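Local coordinates for protein acetate CoA-transferase subunit beta (Escherichia coli DH5[alpha], PDB 5DBN) that transfers coenzyme A between acyl-CoA thioesters and short-chain carboxylates such as acetoacetate, working through a covalent enzyme-CoA intermediate, at residues 101-106 / 174-179; 109-114 / 157-162; 133-138 / 163-168. All coordinates share one frame; numbering follows the deposited sequence.

How the contacts relate
Contact 3 is the most central of the three: two neighbouring parallel strands of the main sheet, joined by backbone hydrogen bonds and aliphatic side chains. Contact 1 shares that sheet through strand 172-177, which pairs with strand 166-168, but it reaches across to a separate small sheet and relies on one aromatic ring rather than on bonds. Contact 2 belongs to the small sheet, where strands 102-104 and 109-110 are neighbours, and is the most mixed in chemistry, with backbone, side-chain and indole hydrogen bonds. Leu109 ties it to contact 3 by packing on Ile137 and Val164. All three are largely buried; contact 2 also packs against a neighbouring subunit of a different protein.

Contact 1: 101-106 / 174-179; sequences LQVDEE and FRFIDG
The ring of Phe176 is pushed against the end of strand 102-104, where it meets Val103 and the backbone carbonyls of Asp104 and Glu105. Its CG lies anti to the carbonyl carbon (chi1 -65°), which carries the ring off strand 172-177 toward the other segment. Val103 offers a single branch: CG1, anti to the backbone N, lies 3.9 Å from Phe176 CZ, and the two side chains approach at a slant rather than stacking.

Beyond the valine the ring meets two backbone oxygens. Glu105 O sits at the edge, near the ring plane, 3.6 Å from Phe176 CE1. Asp104 O comes in obliquely, 3.2 Å from Phe176 CE1 and 3.3 Å from Phe176 CZ. Farther along, past the end of strand 172-177, Glu105 O and Gly179 O merely come near each other, at 3.7 Å, a close approach of two acceptors and not a bond. At the backbone angles of Gly179 a CB would be jammed against the carbonyl O of Asp178, which by itself calls for glycine.

The carboxylates of Asp104 and Glu105 are engaged away from the ring. Asp104 takes the N-H groups of Asn108 and Cys154, plus a weak bond from Glu106 N to Asp104 OD1 (3.2 Å), while Glu105 forms a salt bridge with Arg202. Ala107, Val164 and Met181 pack on Phe176 as well, so the ring is wedged between the main sheet and the small sheet of strand 102-104.

The join is therefore held by van der Waals packing, without hydrogen bonds between the two segments. Where Glu105 O lies near the ring plane, the slightly positive C-H edge of the phenyl group may make the electrostatics mildly favourable, although this acceptor gains no conventional donor from it.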
loop_
_atom_site.group_PDB
_atom_site.type_symbol
_atom_site.label_atom_id
_atom_site.label_comp_id
_atom_site.label_asym_id
_atom_site.label_seq_id
_atom_site.Cartn_x
_atom_site.Cartn_y
_atom_site.Cartn_z
ATOM N N LEU B 101 -10.533 2.163 29.904
ATOM C CA LEU B 101 -11.249 3.045 30.812
ATOM C C LEU B 101 -12.581 2.399 31.145
ATOM O O LEU B 101 -13.027 2.427 32.290
ATOM C CB LEU B 101 -11.470 4.425 30.189
ATOM C CG LEU B 101 -10.219 5.209 29.798
ATOM C CD1 LEU B 101 -10.571 6.315 28.817
ATOM C CD2 LEU B 101 -9.554 5.785 31.042
ATOM N N GLN B 102 -13.201 1.801 30.130
ATOM C CA GLN B 102 -14.488 1.139 30.296
ATOM C C GLN B 102 -14.685 -0.003 29.300
ATOM O O GLN B 102 -14.231 0.064 28.155
ATOM C CB GLN B 102 -15.629 2.153 30.154
ATOM C CG GLN B 102 -15.665 3.192 31.262
ATOM C CD GLN B 102 -16.853 4.124 31.171
ATOM O OE1 GLN B 102 -17.510 4.227 30.135
ATOM N NE2 GLN B 102 -17.139 4.808 32.273
ATOM N N VAL B 103 -15.368 -1.047 29.761
ATOM C CA VAL B 103 -15.792 -2.160 28.919
ATOM C C VAL B 103 -17.209 -2.527 29.346
ATOM O O VAL B 103 -17.550 -2.374 30.518
ATOM C CB VAL B 103 -14.853 -3.382 29.058
ATOM C CG1 VAL B 103 -15.320 -4.530 28.170
ATOM C CG2 VAL B 103 -13.421 -2.998 28.719
ATOM N N ASP B 104 -18.038 -2.991 28.412
ATOM C CA ASP B 104 -19.407 -3.367 28.760
ATOM C C ASP B 104 -19.839 -4.727 28.216
ATOM O O ASP B 104 -19.097 -5.392 27.490
ATOM C CB ASP B 104 -20.393 -2.286 28.294
ATOM C CG ASP B 104 -20.344 -2.033 26.794
ATOM O OD1 ASP B 104 -19.990 -2.951 26.024
ATOM O OD2 ASP B 104 -20.681 -0.903 26.383
ATOM N N GLU B 105 -21.050 -5.127 28.596
ATOM C CA GLU B 105 -21.589 -6.442 28.272
ATOM C C GLU B 105 -21.693 -6.681 26.767
ATOM O O GLU B 105 -21.714 -7.827 26.317
ATOM C CB GLU B 105 -22.972 -6.610 28.915
ATOM C CG GLU B 105 -24.007 -5.608 28.419
ATOM C CD GLU B 105 -25.279 -5.601 29.249
ATOM O OE1 GLU B 105 -25.195 -5.774 30.485
ATOM O OE2 GLU B 105 -26.367 -5.414 28.663
ATOM N N GLU B 106 -21.758 -5.599 25.996
ATOM C CA GLU B 106 -21.810 -5.695 24.541
ATOM C C GLU B 106 -20.407 -5.714 23.938
ATOM O O GLU B 106 -20.240 -5.541 22.730
ATOM C CB GLU B 106 -22.620 -4.535 23.958
ATOM C CG GLU B 106 -24.065 -4.497 24.431
ATOM C CD GLU B 106 -24.855 -5.720 23.994
ATOM O OE1 GLU B 106 -24.612 -6.219 22.876
ATOM O OE2 GLU B 106 -25.716 -6.185 24.773
ATOM N N PHE B 174 -12.955 -12.200 32.465
ATOM C CA PHE B 174 -14.177 -12.313 31.672
ATOM C C PHE B 174 -13.850 -12.650 30.220
ATOM O O PHE B 174 -12.824 -12.216 29.696
ATOM C CB PHE B 174 -14.983 -11.012 31.711
ATOM C CG PHE B 174 -15.463 -10.621 33.081
ATOM C CD1 PHE B 174 -16.635 -11.152 33.599
ATOM C CD2 PHE B 174 -14.758 -9.703 33.841
ATOM C CE1 PHE B 174 -17.085 -10.781 34.849
ATOM C CE2 PHE B 174 -15.204 -9.331 35.093
ATOM C CZ PHE B 174 -16.367 -9.872 35.599
ATOM N N ARG B 175 -14.723 -13.419 29.575
ATOM C CA ARG B 175 -14.598 -13.687 28.143
ATOM C C ARG B 175 -15.910 -13.382 27.421
ATOM O O ARG B 175 -16.994 -13.666 27.935
ATOM C CB ARG B 175 -14.190 -15.139 27.888
ATOM C CG ARG B 175 -12.802 -15.497 28.384
ATOM C CD ARG B 175 -12.404 -16.889 27.929
ATOM N NE ARG B 175 -11.147 -17.332 28.530
ATOM C CZ ARG B 175 -9.936 -17.024 28.071
ATOM N NH1 ARG B 175 -9.795 -16.251 27.003
ATOM N NH2 ARG B 175 -8.859 -17.485 28.694
ATOM N N PHE B 176 -15.802 -12.799 26.230
ATOM C CA PHE B 176 -16.967 -12.532 25.387
ATOM C C PHE B 176 -17.069 -13.580 24.284
ATOM O O PHE B 176 -16.244 -13.617 23.371
ATOM C CB PHE B 176 -16.895 -11.130 24.775
ATOM C CG PHE B 176 -16.966 -10.020 25.786
ATOM C CD1 PHE B 176 -18.188 -9.502 26.177
ATOM C CD2 PHE B 176 -15.813 -9.488 26.334
ATOM C CE1 PHE B 176 -18.261 -8.480 27.103
ATOM C CE2 PHE B 176 -15.878 -8.464 27.262
ATOM C CZ PHE B 176 -17.105 -7.959 27.646
ATOM N N ILE B 177 -18.095 -14.423 24.379
ATOM C CA ILE B 177 -18.270 -15.543 23.462
ATOM C C ILE B 177 -19.665 -15.516 22.847
ATOM O O ILE B 177 -20.665 -15.640 23.552
ATOM C CB ILE B 177 -18.056 -16.892 24.179
ATOM C CG1 ILE B 177 -16.753 -16.856 24.987
ATOM C CG2 ILE B 177 -18.063 -18.038 23.167
ATOM C CD1 ILE B 177 -16.455 -18.125 25.758
ATOM N N ASP B 178 -19.718 -15.349 21.528
ATOM C CA ASP B 178 -20.980 -15.294 20.795
ATOM C C ASP B 178 -21.925 -14.239 21.368
ATOM O O ASP B 178 -23.101 -14.511 21.615
ATOM C CB ASP B 178 -21.661 -16.667 20.799
ATOM C CG ASP B 178 -20.851 -17.721 20.068
ATOM O OD1 ASP B 178 -20.197 -17.380 19.059
ATOM O OD2 ASP B 178 -20.870 -18.893 20.502
ATOM N N GLY B 179 -21.396 -13.039 21.591
ATOM C CA GLY B 179 -22.200 -11.911 22.030
ATOM C C GLY B 179 -22.368 -11.812 23.535
ATOM O O GLY B 179 -22.534 -10.718 24.077
#

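Contact 2: 109-114 / 157-162; sequences LANWVV and PLTAQH
Leu109 and Ala160 form a single antiparallel, hydrogen-bonded bridge, and Thr159 and Ala160 together face Leu109 in a classic beta bulge. This lays the loop 157-162 along strand 109-110, at the margin of the small three-stranded sheet.

The backbone bonds all involve Leu109. Its N gives a nearly straight bond to Ala160 O (3.0 Å, 174°). Its O accepts from Thr159 N and, weakly, from Ala160 N at 3.3 Å, which is how the bulge brings two N-H groups to one carbonyl.

Apolar contact gathers at Pro157. Val113 crosses the proline at about a right angle, with Val113 CG1 3.4 Å from Pro157 CG; the same methyl lies over the centre of one face of the Trp112 indole. Trp112 also packs on an apolar side chain of a neighbouring subunit of a different protein.

Two side-chain hydrogen bonds complete the polar part. Thr159 OG1 donates to Asn111 OD1, with a modelled separation too short to be taken literally, and Asn111 ND2 is held by Gly99 O. The side chain of Asn111 lies about 10 Å from that of Glu46, the predicted active-site residue, which places this corner not far from the likely catalytic region. Trp112 NE1 bonds Leu158 O at 3.0 Å: the oxygen lies near the indole plane, but the donor stands 60° out of the carbonyl plane, above it rather than on a lone pair.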
loop_
_atom_site.group_PDB
_atom_site.type_symbol
_atom_site.label_atom_id
_atom_site.label_comp_id
_atom_site.label_asym_id
_atom_site.label_seq_id
_atom_site.Cartn_x
_atom_site.Cartn_y
_atom_site.Cartn_z
ATOM N N LEU B 109 -15.657 -1.013 23.800
ATOM C CA LEU B 109 -14.459 -0.537 24.487
ATOM C C LEU B 109 -14.329 0.976 24.402
ATOM O O LEU B 109 -14.619 1.581 23.370
ATOM C CB LEU B 109 -13.206 -1.188 23.900
ATOM C CG LEU B 109 -11.865 -0.736 24.490
ATOM C CD1 LEU B 109 -11.735 -1.159 25.947
ATOM C CD2 LEU B 109 -10.708 -1.262 23.664
ATOM N N ALA B 110 -13.892 1.573 25.504
ATOM C CA ALA B 110 -13.520 2.980 25.547
ATOM C C ALA B 110 -12.188 3.102 26.279
ATOM O O ALA B 110 -12.081 2.702 27.440
ATOM C CB ALA B 110 -14.595 3.803 26.236
ATOM N N ASN B 111 -11.167 3.627 25.604
ATOM C CA ASN B 111 -9.841 3.717 26.212
ATOM C C ASN B 111 -8.937 4.756 25.555
ATOM O O ASN B 111 -7.712 4.621 25.587
ATOM C CB ASN B 111 -9.151 2.346 26.179
ATOM C CG ASN B 111 -8.575 1.997 24.811
ATOM O OD1 ASN B 111 -9.056 2.454 23.778
ATOM N ND2 ASN B 111 -7.539 1.170 24.809
ATOM N N TRP B 112 -9.534 5.793 24.973
ATOM C CA TRP B 112 -8.756 6.844 24.321
ATOM C C TRP B 112 -9.161 8.252 24.746
ATOM O O TRP B 112 -8.476 9.217 24.410
ATOM C CB TRP B 112 -8.860 6.716 22.799
ATOM C CG TRP B 112 -10.184 7.110 22.214
ATOM C CD1 TRP B 112 -11.312 6.345 22.151
ATOM C CD2 TRP B 112 -10.513 8.359 21.593
ATOM N NE1 TRP B 112 -12.322 7.040 21.532
ATOM C CE2 TRP B 112 -11.857 8.280 21.180
ATOM C CE3 TRP B 112 -9.800 9.536 21.347
ATOM C CZ2 TRP B 112 -12.505 9.333 20.538
ATOM C CZ3 TRP B 112 -10.446 10.580 20.708
ATOM C CH2 TRP B 112 -11.784 10.472 20.311
ATOM N N VAL B 113 -10.260 8.383 25.482
ATOM C CA VAL B 113 -10.677 9.703 25.940
ATOM C C VAL B 113 -11.631 9.639 27.130
ATOM O O VAL B 113 -12.529 8.795 27.188
ATOM C CB VAL B 113 -11.340 10.504 24.789
ATOM C CG1 VAL B 113 -12.545 9.758 24.232
ATOM C CG2 VAL B 113 -11.731 11.905 25.253
ATOM N N VAL B 114 -11.402 10.542 28.081
ATOM C CA VAL B 114 -12.273 10.727 29.233
ATOM C C VAL B 114 -12.932 12.100 29.119
ATOM O O VAL B 114 -12.235 13.107 28.986
ATOM C CB VAL B 114 -11.499 10.630 30.567
ATOM C CG1 VAL B 114 -12.439 10.822 31.750
ATOM C CG2 VAL B 114 -10.781 9.298 30.672
ATOM N N PRO B 157 -16.653 7.973 25.314
ATOM C CA PRO B 157 -16.563 7.722 23.869
ATOM C C PRO B 157 -15.880 6.398 23.535
ATOM O O PRO B 157 -14.796 6.105 24.044
ATOM C CB PRO B 157 -15.738 8.907 23.358
ATOM C CG PRO B 157 -15.946 9.979 24.369
ATOM C CD PRO B 157 -16.065 9.274 25.680
ATOM N N LEU B 158 -16.518 5.607 22.681
ATOM C CA LEU B 158 -16.016 4.281 22.350
ATOM C C LEU B 158 -14.740 4.332 21.519
ATOM O O LEU B 158 -14.553 5.223 20.692
ATOM C CB LEU B 158 -17.073 3.483 21.587
ATOM C CG LEU B 158 -18.403 3.214 22.288
ATOM C CD1 LEU B 158 -19.300 2.372 21.398
ATOM C CD2 LEU B 158 -18.186 2.529 23.621
ATOM N N THR B 159 -13.859 3.371 21.770
ATOM C CA THR B 159 -12.732 3.102 20.892
ATOM C C THR B 159 -13.232 2.235 19.743
ATOM O O THR B 159 -12.828 2.398 18.592
ATOM C CB THR B 159 -11.589 2.389 21.636
ATOM O OG1 THR B 159 -11.153 3.201 22.731
ATOM C CG2 THR B 159 -10.418 2.115 20.706
ATOM N N ALA B 160 -14.120 1.306 20.081
ATOM C CA ALA B 160 -14.747 0.430 19.103
ATOM C C ALA B 160 -15.963 -0.242 19.723
ATOM O O ALA B 160 -16.154 -0.187 20.938
ATOM C CB ALA B 160 -13.764 -0.609 18.608
ATOM N N GLN B 161 -16.780 -0.870 18.885
ATOM C CA GLN B 161 -17.954 -1.591 19.357
ATOM C C GLN B 161 -17.801 -3.086 19.104
ATOM O O GLN B 161 -17.319 -3.500 18.048
ATOM C CB GLN B 161 -19.220 -1.065 18.673
ATOM C CG GLN B 161 -19.213 -1.185 17.160
ATOM C CD GLN B 161 -20.503 -0.691 16.533
ATOM O OE1 GLN B 161 -21.346 -0.101 17.208
ATOM N NE2 GLN B 161 -20.665 -0.936 15.238
ATOM N N HIS B 162 -18.202 -3.886 20.089
ATOM C CA HIS B 162 -18.218 -5.344 19.970
ATOM C C HIS B 162 -16.863 -5.930 19.577
ATOM O O HIS B 162 -16.796 -6.829 18.738
ATOM C CB HIS B 162 -19.270 -5.765 18.940
ATOM C CG HIS B 162 -20.557 -5.006 19.047
ATOM N ND1 HIS B 162 -21.383 -5.088 20.147
ATOM C CD2 HIS B 162 -21.164 -4.160 18.182
ATOM C CE1 HIS B 162 -22.440 -4.318 19.959
ATOM N NE2 HIS B 162 -22.333 -3.744 18.775
#

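Contact 3: 133-138 / 163-168; sequences RKVIIA and AVHMLV
Ile137 packs on two side chains of 163-168 at once. Its CG2 meets Leu167 CD1 at 3.7 Å, and its CG1 branch, anti to the carbonyl carbon (chi1 -56°), meets Val164 CG1, the two side chains crossing at about a right angle. Leu109 covers Ile137 and Val164 from the small sheet. On the face of Ile136, Ala138, Met166 and Val168 the packing is looser: Ile136 CG2 lies 4.2 Å from Val168 CG2, and helix 3-12 covers this side through Ile7, Arg10 and Val11.

Strands 135-138 and 166-168 run parallel in the middle of the mixed main sheet, consistent with the Rossmann-like relationship of the family. Ile137 N donates to Met166 O and Val168 N to Ile137 O, the second with its donor almost in line with the carbonyl.

Toward the start of the strands the pattern shifts. Val135 O is gripped by two N-H groups, from His165 at 3.1 Å and from Met166 at 3.2 Å. The N-H of Val135 is accepted by a side chain: Val135 N donates to His165 ND1 (3.1 Å, 162°), arriving at the ring edge only 7° out of plane, while Ala163 O lies over one face of the imidazole, offset toward the rim. With the ring of His165 replaced by the methyl of an alanine, the N-H of Val135 is likely to lose this acceptor and a gap to open beside Lys134. At the outer limit His165 CE1 approaches Arg133 O at 3.3 Å, and Lys134 NZ forms a salt bridge with Glu14.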
loop_
_atom_site.group_PDB
_atom_site.type_symbol
_atom_site.label_atom_id
_atom_site.label_comp_id
_atom_site.label_asym_id
_atom_site.label_seq_id
_atom_site.Cartn_x
_atom_site.Cartn_y
_atom_site.Cartn_z
ATOM N N ARG B 133 -6.623 -10.426 16.079
ATOM C CA ARG B 133 -7.400 -11.658 16.180
ATOM C C ARG B 133 -7.946 -11.853 17.588
ATOM O O ARG B 133 -9.055 -12.356 17.760
ATOM C CB ARG B 133 -6.562 -12.873 15.787
ATOM C CG ARG B 133 -6.292 -13.007 14.306
ATOM C CD ARG B 133 -5.703 -14.375 14.014
ATOM N NE ARG B 133 -5.384 -14.560 12.603
ATOM C CZ ARG B 133 -4.922 -15.695 12.085
ATOM N NH1 ARG B 133 -4.723 -16.753 12.864
ATOM N NH2 ARG B 133 -4.659 -15.774 10.786
ATOM N N LYS B 134 -7.162 -11.464 18.587
ATOM C CA LYS B 134 -7.618 -11.498 19.971
ATOM C C LYS B 134 -7.368 -10.168 20.659
ATOM O O LYS B 134 -6.236 -9.695 20.733
ATOM C CB LYS B 134 -6.930 -12.624 20.744
ATOM C CG LYS B 134 -7.428 -12.754 22.174
ATOM C CD LYS B 134 -6.740 -13.877 22.923
ATOM C CE LYS B 134 -7.509 -15.178 22.793
ATOM N NZ LYS B 134 -6.916 -16.255 23.631
ATOM N N VAL B 135 -8.441 -9.583 21.175
ATOM C CA VAL B 135 -8.377 -8.304 21.863
ATOM C C VAL B 135 -8.440 -8.550 23.363
ATOM O O VAL B 135 -9.492 -8.900 23.901
ATOM C CB VAL B 135 -9.523 -7.367 21.429
ATOM C CG1 VAL B 135 -9.442 -6.031 22.162
ATOM C CG2 VAL B 135 -9.498 -7.159 19.920
ATOM N N ILE B 136 -7.302 -8.376 24.026
ATOM C CA ILE B 136 -7.215 -8.557 25.467
ATOM C C ILE B 136 -7.147 -7.198 26.139
ATOM O O ILE B 136 -6.298 -6.373 25.806
ATOM C CB ILE B 136 -5.989 -9.395 25.870
ATOM C CG1 ILE B 136 -6.019 -10.746 25.149
ATOM C CG2 ILE B 136 -5.957 -9.590 27.387
ATOM C CD1 ILE B 136 -4.791 -11.597 25.370
ATOM N N ILE B 137 -8.061 -6.967 27.074
ATOM C CA ILE B 137 -8.073 -5.735 27.848
ATOM C C ILE B 137 -7.529 -6.004 29.246
ATOM O O ILE B 137 -8.061 -6.830 29.985
ATOM C CB ILE B 137 -9.489 -5.133 27.936
ATOM C CG1 ILE B 137 -10.054 -4.895 26.531
ATOM C CG2 ILE B 137 -9.476 -3.831 28.733
ATOM C CD1 ILE B 137 -9.218 -3.965 25.662
ATOM N N ALA B 138 -6.463 -5.288 29.589
ATOM C CA ALA B 138 -5.819 -5.398 30.893
ATOM C C ALA B 138 -6.151 -4.138 31.671
ATOM O O ALA B 138 -5.717 -3.043 31.315
ATOM C CB ALA B 138 -4.321 -5.569 30.744
ATOM N N ALA B 163 -15.794 -5.432 20.193
ATOM C CA ALA B 163 -14.433 -5.781 19.784
ATOM C C ALA B 163 -13.666 -6.605 20.823
ATOM O O ALA B 163 -12.725 -7.318 20.475
ATOM C CB ALA B 163 -13.660 -4.514 19.463
ATOM N N VAL B 164 -14.055 -6.502 22.091
ATOM C CA VAL B 164 -13.315 -7.156 23.173
ATOM C C VAL B 164 -13.605 -8.654 23.262
ATOM O O VAL B 164 -14.762 -9.075 23.252
ATOM C CB VAL B 164 -13.631 -6.504 24.539
ATOM C CG1 VAL B 164 -12.821 -7.157 25.652
ATOM C CG2 VAL B 164 -13.353 -5.011 24.493
ATOM N N HIS B 165 -12.541 -9.450 23.359
ATOM C CA HIS B 165 -12.657 -10.902 23.512
ATOM C C HIS B 165 -12.404 -11.339 24.951
ATOM O O HIS B 165 -13.052 -12.257 25.452
ATOM C CB HIS B 165 -11.676 -11.627 22.588
ATOM C CG HIS B 165 -11.977 -11.459 21.133
ATOM N ND1 HIS B 165 -11.175 -10.724 20.286
ATOM C CD2 HIS B 165 -12.990 -11.934 20.372
ATOM C CE1 HIS B 165 -11.681 -10.753 19.067
ATOM N NE2 HIS B 165 -12.783 -11.480 19.092
ATOM N N MET B 166 -11.456 -10.679 25.607
ATOM C CA MET B 166 -11.027 -11.066 26.945
ATOM C C MET B 166 -10.770 -9.839 27.811
ATOM O O MET B 166 -10.072 -8.912 27.396
ATOM C CB MET B 166 -9.764 -11.928 26.858
ATOM C CG MET B 166 -9.307 -12.527 28.179
ATOM S SD MET B 166 -7.794 -13.492 27.985
ATOM C CE MET B 166 -7.599 -14.184 29.626
ATOM N N LEU B 167 -11.353 -9.835 29.008
ATOM C CA LEU B 167 -11.135 -8.766 29.976
ATOM C C LEU B 167 -10.489 -9.340 31.232
ATOM O O LEU B 167 -11.049 -10.227 31.877
ATOM C CB LEU B 167 -12.453 -8.072 30.321
ATOM C CG LEU B 167 -12.385 -7.027 31.435
ATOM C CD1 LEU B 167 -11.424 -5.907 31.061
ATOM C CD2 LEU B 167 -13.765 -6.470 31.733
ATOM N N VAL B 168 -9.308 -8.827 31.568
ATOM C CA VAL B 168 -8.542 -9.318 32.708
ATOM C C VAL B 168 -8.330 -8.222 33.749
ATOM O O VAL B 168 -7.704 -7.196 33.471
ATOM C CB VAL B 168 -7.170 -9.865 32.266
ATOM C CG1 VAL B 168 -6.423 -10.472 33.448
ATOM C CG2 VAL B 168 -7.339 -10.898 31.165
#